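Local coordinates for malonyl CoA-acyl carrier protein transacylase (Synechocystis sp. PCC 6803 substr. Kazusa, PDB 4RR5) that catalyses the transfer of the malonyl group from malonyl-CoA to holo-acyl carrier protein, supplying malonyl-ACP for fatty acid biosynthesis, at residues P61-Y64 / V65-I69; F103-G106 / L107-K111; G185-S189 / S190-Q194. All blocks are in the same frame, centred on the assembly; numbering follows the deposited sequence.

Contact 1: P61-Y64 / V65-I69; sequences PCLY and VIEAI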
loop_
_atom_site.group_PDB
_atom_site.type_symbol
_atom_site.label_atom_id
_atom_site.label_comp_id
_atom_site.label_asym_id
_atom_site.label_seq_id
_atom_site.Cartn_x
_atom_site.Cartn_y
_atom_site.Cartn_z
ATOM N N PRO A 61 -3.770 -5.574 -8.332
ATOM C CA PRO A 61 -2.995 -5.392 -9.569
ATOM C C PRO A 61 -3.356 -4.098 -10.323
ATOM O O PRO A 61 -2.488 -3.530 -10.995
ATOM C CB PRO A 61 -3.346 -6.639 -10.395
ATOM C CG PRO A 61 -4.587 -7.183 -9.792
ATOM C CD PRO A 61 -4.577 -6.807 -8.352
ATOM N N CYS A 62 -4.599 -3.636 -10.208
ATOM C CA CYS A 62 -4.949 -2.349 -10.804
ATOM C C CYS A 62 -4.117 -1.192 -10.222
ATOM O O CYS A 62 -3.553 -0.386 -10.977
ATOM C CB CYS A 62 -6.438 -2.058 -10.636
ATOM S SG CYS A 62 -7.473 -2.860 -11.872
ATOM N N LEU A 63 -4.036 -1.106 -8.892
ATOM C CA LEU A 63 -3.264 -0.042 -8.253
ATOM C C LEU A 63 -1.778 -0.161 -8.582
ATOM O O LEU A 63 -1.107 0.844 -8.806
ATOM C CB LEU A 63 -3.457 -0.065 -6.739
ATOM C CG LEU A 63 -4.767 0.499 -6.211
ATOM C CD1 LEU A 63 -4.847 0.318 -4.703
ATOM C CD2 LEU A 63 -4.905 1.970 -6.584
ATOM N N TYR A 64 -1.266 -1.388 -8.620
ATOM C CA TYR A 64 0.139 -1.589 -8.925
ATOM C C TYR A 64 0.474 -1.142 -10.346
ATOM O O TYR A 64 1.478 -0.479 -10.569
ATOM C CB TYR A 64 0.542 -3.055 -8.729
ATOM C CG TYR A 64 1.930 -3.391 -9.270
ATOM C CD1 TYR A 64 2.114 -3.785 -10.596
ATOM C CD2 TYR A 64 3.056 -3.321 -8.449
ATOM C CE1 TYR A 64 3.365 -4.099 -11.091
ATOM C CE2 TYR A 64 4.317 -3.635 -8.935
ATOM C CZ TYR A 64 4.460 -4.023 -10.261
ATOM O OH TYR A 64 5.702 -4.343 -10.748
ATOM N N VAL A 65 -0.344 -1.533 -11.310
ATOM C CA VAL A 65 -0.059 -1.222 -12.702
ATOM C C VAL A 65 -0.095 0.293 -12.922
ATOM O O VAL A 65 0.765 0.866 -13.601
ATOM C CB VAL A 65 -1.066 -1.934 -13.649
ATOM C CG1 VAL A 65 -0.991 -1.356 -15.068
ATOM C CG2 VAL A 65 -0.825 -3.439 -13.655
ATOM N N ILE A 66 -1.089 0.943 -12.329
ATOM C CA ILE A 66 -1.248 2.384 -12.472
ATOM C C ILE A 66 -0.113 3.143 -11.785
ATOM O O ILE A 66 0.456 4.084 -12.357
ATOM C CB ILE A 66 -2.612 2.851 -11.913
ATOM C CG1 ILE A 66 -3.723 2.410 -12.864
ATOM C CG2 ILE A 66 -2.625 4.365 -11.705
ATOM C CD1 ILE A 66 -5.102 2.492 -12.268
ATOM N N GLU A 67 0.218 2.718 -10.569
ATOM C CA GLU A 67 1.316 3.307 -9.825
ATOM C C GLU A 67 2.665 3.141 -10.539
ATOM O O GLU A 67 3.443 4.098 -10.625
ATOM C CB GLU A 67 1.352 2.720 -8.412
ATOM C CG GLU A 67 0.281 3.348 -7.503
ATOM C CD GLU A 67 0.040 2.601 -6.203
ATOM O OE1 GLU A 67 0.766 1.628 -5.901
ATOM O OE2 GLU A 67 -0.885 3.003 -5.468
ATOM N N ALA A 68 2.942 1.951 -11.072
ATOM C CA ALA A 68 4.145 1.755 -11.892
ATOM C C ALA A 68 4.124 2.659 -13.132
ATOM O O ALA A 68 5.148 3.198 -13.524
ATOM C CB ALA A 68 4.288 0.307 -12.301
ATOM N N ILE A 69 2.955 2.851 -13.733
ATOM C CA ILE A 69 2.846 3.755 -14.875
ATOM C C ILE A 69 3.143 5.190 -14.453
ATOM O O ILE A 69 3.925 5.882 -15.096
ATOM C CB ILE A 69 1.447 3.662 -15.544
ATOM C CG1 ILE A 69 1.387 2.429 -16.450
ATOM C CG2 ILE A 69 1.119 4.931 -16.344
ATOM C CD1 ILE A 69 0.018 2.025 -16.826
#

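Contact 2: F103-G106 / L107-K111; sequences FATG and LQLVK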
loop_
_atom_site.group_PDB
_atom_site.type_symbol
_atom_site.label_atom_id
_atom_site.label_comp_id
_atom_site.label_asym_id
_atom_site.label_seq_id
_atom_site.Cartn_x
_atom_site.Cartn_y
_atom_site.Cartn_z
ATOM N N PHE A 103 8.876 -4.600 -13.955
ATOM C CA PHE A 103 7.430 -4.450 -14.016
ATOM C C PHE A 103 6.701 -5.798 -13.969
ATOM O O PHE A 103 5.904 -6.037 -13.061
ATOM C CB PHE A 103 7.036 -3.672 -15.275
ATOM C CG PHE A 103 5.561 -3.512 -15.430
ATOM C CD1 PHE A 103 4.839 -2.756 -14.514
ATOM C CD2 PHE A 103 4.888 -4.149 -16.458
ATOM C CE1 PHE A 103 3.466 -2.626 -14.623
ATOM C CE2 PHE A 103 3.517 -4.032 -16.580
ATOM C CZ PHE A 103 2.798 -3.270 -15.664
ATOM N N ALA A 104 6.994 -6.681 -14.923
ATOM C CA ALA A 104 6.282 -7.961 -15.037
ATOM C C ALA A 104 6.394 -8.857 -13.804
ATOM O O ALA A 104 5.396 -9.439 -13.385
ATOM C CB ALA A 104 6.768 -8.729 -16.270
ATOM N N THR A 105 7.599 -8.985 -13.240
ATOM C CA THR A 105 7.812 -9.829 -12.056
ATOM C C THR A 105 6.923 -9.330 -10.933
ATOM O O THR A 105 6.304 -10.108 -10.216
ATOM C CB THR A 105 9.296 -9.829 -11.557
ATOM O OG1 THR A 105 10.182 -10.266 -12.599
ATOM C CG2 THR A 105 9.461 -10.735 -10.353
ATOM N N GLY A 106 6.861 -8.012 -10.807
ATOM C CA GLY A 106 6.078 -7.384 -9.766
ATOM C C GLY A 106 4.600 -7.652 -9.910
ATOM O O GLY A 106 3.932 -7.946 -8.922
ATOM N N LEU A 107 4.092 -7.550 -11.136
ATOM C CA LEU A 107 2.678 -7.760 -11.394
ATOM C C LEU A 107 2.309 -9.203 -11.081
ATOM O O LEU A 107 1.268 -9.463 -10.483
ATOM C CB LEU A 107 2.330 -7.408 -12.845
ATOM C CG LEU A 107 0.844 -7.479 -13.214
ATOM C CD1 LEU A 107 -0.035 -6.847 -12.134
ATOM C CD2 LEU A 107 0.614 -6.784 -14.529
ATOM N N GLN A 108 3.170 -10.145 -11.458
ATOM C CA GLN A 108 2.893 -11.546 -11.145
ATOM C C GLN A 108 2.829 -11.779 -9.623
ATOM O O GLN A 108 1.928 -12.472 -9.135
ATOM C CB GLN A 108 3.931 -12.467 -11.792
ATOM C CG GLN A 108 3.525 -13.957 -11.769
ATOM C CD GLN A 108 2.148 -14.244 -12.405
ATOM O OE1 GLN A 108 1.323 -14.964 -11.829
ATOM N NE2 GLN A 108 1.915 -13.705 -13.599
ATOM N N LEU A 109 3.753 -11.172 -8.875
ATOM C CA LEU A 109 3.700 -11.225 -7.413
ATOM C C LEU A 109 2.405 -10.643 -6.861
ATOM O O LEU A 109 1.747 -11.253 -6.016
ATOM C CB LEU A 109 4.899 -10.492 -6.804
ATOM C CG LEU A 109 6.228 -11.197 -7.061
ATOM C CD1 LEU A 109 7.386 -10.322 -6.673
ATOM C CD2 LEU A 109 6.236 -12.502 -6.275
ATOM N N VAL A 110 2.035 -9.460 -7.342
ATOM C CA VAL A 110 0.838 -8.798 -6.867
ATOM C C VAL A 110 -0.394 -9.642 -7.168
ATOM O O VAL A 110 -1.291 -9.796 -6.327
ATOM C CB VAL A 110 0.715 -7.426 -7.494
ATOM C CG1 VAL A 110 -0.703 -6.885 -7.331
ATOM C CG2 VAL A 110 1.750 -6.490 -6.870
ATOM N N LYS A 111 -0.415 -10.223 -8.361
ATOM C CA LYS A 111 -1.528 -11.059 -8.787
ATOM C C LYS A 111 -1.719 -12.225 -7.839
ATOM O O LYS A 111 -2.837 -12.520 -7.420
ATOM C CB LYS A 111 -1.286 -11.556 -10.204
ATOM C CG LYS A 111 -2.349 -12.437 -10.805
ATOM C CD LYS A 111 -1.910 -12.757 -12.243
ATOM C CE LYS A 111 -2.956 -13.522 -13.017
ATOM N NZ LYS A 111 -3.070 -14.901 -12.496
#

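Contact 3: G185-S189 / S190-Q194; sequences GAFHS and SFMAQ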
loop_
_atom_site.group_PDB
_atom_site.type_symbol
_atom_site.label_atom_id
_atom_site.label_comp_id
_atom_site.label_asym_id
_atom_site.label_seq_id
_atom_site.Cartn_x
_atom_site.Cartn_y
_atom_site.Cartn_z
ATOM N N GLY A 185 -11.069 -9.965 4.942
ATOM C CA GLY A 185 -10.061 -10.796 5.572
ATOM C C GLY A 185 -9.408 -10.145 6.780
ATOM O O GLY A 185 -9.429 -8.917 6.928
ATOM N N ALA A 186 -8.837 -10.975 7.653
ATOM C CA ALA A 186 -8.017 -10.488 8.754
ATOM C C ALA A 186 -6.586 -10.184 8.283
ATOM O O ALA A 186 -5.620 -10.785 8.746
ATOM C CB ALA A 186 -8.003 -11.491 9.885
ATOM N N PHE A 187 -6.468 -9.241 7.358
ATOM C CA PHE A 187 -5.199 -8.907 6.739
ATOM C C PHE A 187 -4.217 -8.328 7.754
ATOM O O PHE A 187 -4.635 -7.737 8.748
ATOM C CB PHE A 187 -5.418 -7.900 5.613
ATOM C CG PHE A 187 -6.298 -8.398 4.508
ATOM C CD1 PHE A 187 -6.535 -9.755 4.336
ATOM C CD2 PHE A 187 -6.888 -7.507 3.630
ATOM C CE1 PHE A 187 -7.338 -10.208 3.307
ATOM C CE2 PHE A 187 -7.696 -7.959 2.599
ATOM C CZ PHE A 187 -7.923 -9.310 2.443
ATOM N N HIS A 188 -2.920 -8.475 7.482
ATOM C CA HIS A 188 -1.875 -7.948 8.358
ATOM C C HIS A 188 -2.047 -8.441 9.786
ATOM O O HIS A 188 -2.102 -7.661 10.736
ATOM C CB HIS A 188 -1.857 -6.423 8.298
ATOM C CG HIS A 188 -1.399 -5.908 6.974
ATOM N ND1 HIS A 188 -0.109 -6.073 6.525
ATOM C CD2 HIS A 188 -2.072 -5.290 5.974
ATOM C CE1 HIS A 188 0.001 -5.563 5.311
ATOM N NE2 HIS A 188 -1.178 -5.085 4.953
ATOM N N SER A 189 -2.140 -9.758 9.916
ATOM C CA SER A 189 -2.302 -10.405 11.212
ATOM C C SER A 189 -1.883 -11.845 11.055
ATOM O O SER A 189 -1.702 -12.317 9.929
ATOM C CB SER A 189 -3.747 -10.322 11.703
ATOM O OG SER A 189 -4.526 -11.363 11.148
ATOM N N SER A 190 -1.745 -12.552 12.167
ATOM C CA SER A 190 -1.314 -13.942 12.115
ATOM C C SER A 190 -2.363 -14.843 11.468
ATOM O O SER A 190 -2.055 -15.964 11.103
ATOM C CB SER A 190 -0.975 -14.455 13.515
ATOM O OG SER A 190 -2.138 -14.468 14.330
ATOM N N PHE A 191 -3.588 -14.362 11.285
ATOM C CA PHE A 191 -4.567 -15.142 10.527
ATOM C C PHE A 191 -4.117 -15.377 9.090
ATOM O O PHE A 191 -4.553 -16.330 8.450
ATOM C CB PHE A 191 -5.945 -14.468 10.546
ATOM C CG PHE A 191 -6.661 -14.620 11.856
ATOM C CD1 PHE A 191 -7.152 -15.849 12.249
ATOM C CD2 PHE A 191 -6.814 -13.545 12.711
ATOM C CE1 PHE A 191 -7.797 -16.000 13.462
ATOM C CE2 PHE A 191 -7.462 -13.691 13.925
ATOM C CZ PHE A 191 -7.951 -14.920 14.300
ATOM N N MET A 192 -3.235 -14.528 8.582
ATOM C CA MET A 192 -2.752 -14.688 7.209
ATOM C C MET A 192 -1.632 -15.719 7.110
ATOM O O MET A 192 -1.117 -15.957 6.018
ATOM C CB MET A 192 -2.254 -13.353 6.629
ATOM C CG MET A 192 -3.321 -12.294 6.376
ATOM S SD MET A 192 -4.664 -12.875 5.333
ATOM C CE MET A 192 -5.896 -13.181 6.587
ATOM N N ALA A 193 -1.273 -16.330 8.241
ATOM C CA ALA A 193 -0.129 -17.241 8.312
ATOM C C ALA A 193 -0.103 -18.283 7.193
ATOM O O ALA A 193 0.790 -18.245 6.350
ATOM C CB ALA A 193 -0.089 -17.933 9.677
ATOM N N GLN A 194 -1.062 -19.205 7.172
ATOM C CA GLN A 194 -1.023 -20.280 6.180
ATOM C C GLN A 194 -1.109 -19.734 4.757
ATOM O O GLN A 194 -0.336 -20.151 3.900
ATOM C CB GLN A 194 -2.133 -21.303 6.417
ATOM C CG GLN A 194 -2.463 -21.518 7.873
ATOM C CD GLN A 194 -3.305 -22.759 8.081
ATOM O OE1 GLN A 194 -3.631 -23.459 7.120
ATOM N NE2 GLN A 194 -3.669 -23.039 9.338
#

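Contact 1: P61-Y64 / V65-I69
Pro61 begins the set of contacts: its O takes the N-H of Val65 at 2.9 Å, and the CG2 branch of Val65 lies beside the same oxygen. With CG1 of Val65 anti to the backbone N (chi1 166°), CG2 is left next to the nitrogen and so turned back toward the preceding turn, 3.1 Å from Pro61 O. One residue on, Cys62 O receives Ile66 N at 3.1 Å, and the CG1 to CD1 arm of Ile66 runs past that oxygen, with CG1 3.4 Å from it. Leu63 O is bonded to Glu67 N and also lies alongside the start of the Glu67 side chain. The CG of Glu67 sits beside its own backbone N (chi1 -78°), which leads the extended chain back along the helix; its CG is 3.1 Å from Leu63 O. The carboxylate's OE1 is hydrogen-bonded to Ser93 OG on helix 90-97. Tyr64 O accepts Ala68 N in a nearly straight bond (168° at the hydrogen), and the methyl of Ala68 rests near the same carbonyl. The Tyr64 ring swings out from the helix, its CD1 4.3 Å from Val65 CG2, and its OH is hydrogen-bonded to Phe103 O. All of this is one length of helix 56-76, buried in the acyltransferase domain. Val65 and Ile66 pack on helices 25-38 and 42-46, whereas Tyr64 and Ala68 lean on helix 90-97, which follows the probable nucleophile Ser88.

Contact 2: F103-G106 / L107-K111
Phe103 and Leu107 form an apolar pair at the start of helix 103-119: ring atom CZ of Phe103 is 4.3 Å from the CD2 methyl of Leu107, one turn later. A second pair lies on another side of the helix, where Thr105 CG2 stands 4.2 Å from Leu109 CD1. The hydroxyl branch of this threonine is turned to Asp102, whose OD1 is hydrogen-bonded to Thr105 OG1. Several side chains also lie alongside carbonyl groups of the previous turn. Leu109 CG is 3.3 Å from Thr105 O, and Val110 CG2 is equally near Gly106 O, because Val110 CG1 is anti to the backbone N (chi1 164°) and CG2 falls on the side of that nitrogen. These are the opening turns of an alpha-helix that packs beside helix 56-76: Leu107 touches Pro61 and Val65, while Val110 meets Tyr92 of helix 90-97. Gly106 carries no side chain, and the Tyr64 OH packs against its CA. Four i to i+4 backbone bonds run through the segment: Leu107 N to Phe103 O, Gln108 N to Ala104 O and Leu109 N to Thr105 O, then Val110 N to Gly106 O at 2.9 Å. Gln108 and Ala104, one turn apart, both touch Ile37 of helix 25-38.

Contact 3: G185-S189 / S190-Q194
Met192 reaches back over the loop to Ala186 and Phe187. Its SD meets the Phe187 ring at the edge, 3.8 Å from CD1, in a Met-aromatic contact, while the bends at chi2 and chi3 fold CE back to 3.2 Å from Ala186 O. Alongside, Ala186 CB lies 3.7 Å from Phe191 CB and about as far from CD2 of that ring. Ser189 ties the two segments together by its polar atoms. Its OG gives a hydrogen bond to Ala186 O at 2.7 Å and accepts Phe191 N at 3.1 Å, the second being the bond of an ST turn. Ser189 O in turn receives Met192 N, at 3.0 Å, from above the carbonyl plane, and opens the 3-10 turn 190-192. Ala186, centre of an inverse gamma turn, and the left-handed backbone of His188 (phi 54°) shape the loop. The His188 side chain starts off away from segment 190-194; its NE2 is hydrogen-bonded to Ser88 OG and its ND1 to Gly240 O, consistent with a Ser-His catalytic pair. The loop joins strand 178-180 to helix 193-204, with Ser189 packed on strands 146-153 and 156-161 of the mixed sheet.

In the fold
Along the chain the contacts follow in series; each is local, so none closes a long loop and none crosses or encloses another. Contact 1 lies within helix 56-76, ahead of strand 83-86 and the probable nucleophile elbow at Ser88. Contact 2 comes after helix 90-97, at the start of helix 103-119, and touches contact 1: Tyr64 and Pro61 meet the 103-111 turns, so helices that precede and follow the elbow in the chain are tied together. Contact 3, about 24 Å from contact 1 and about 21 Å from contact 2 between centres, touches neither. Its loop follows strand 178-180, an edge of the mixed sheet, and carries His188 to Ser88, just after strand 83-86 of the parallel sheet.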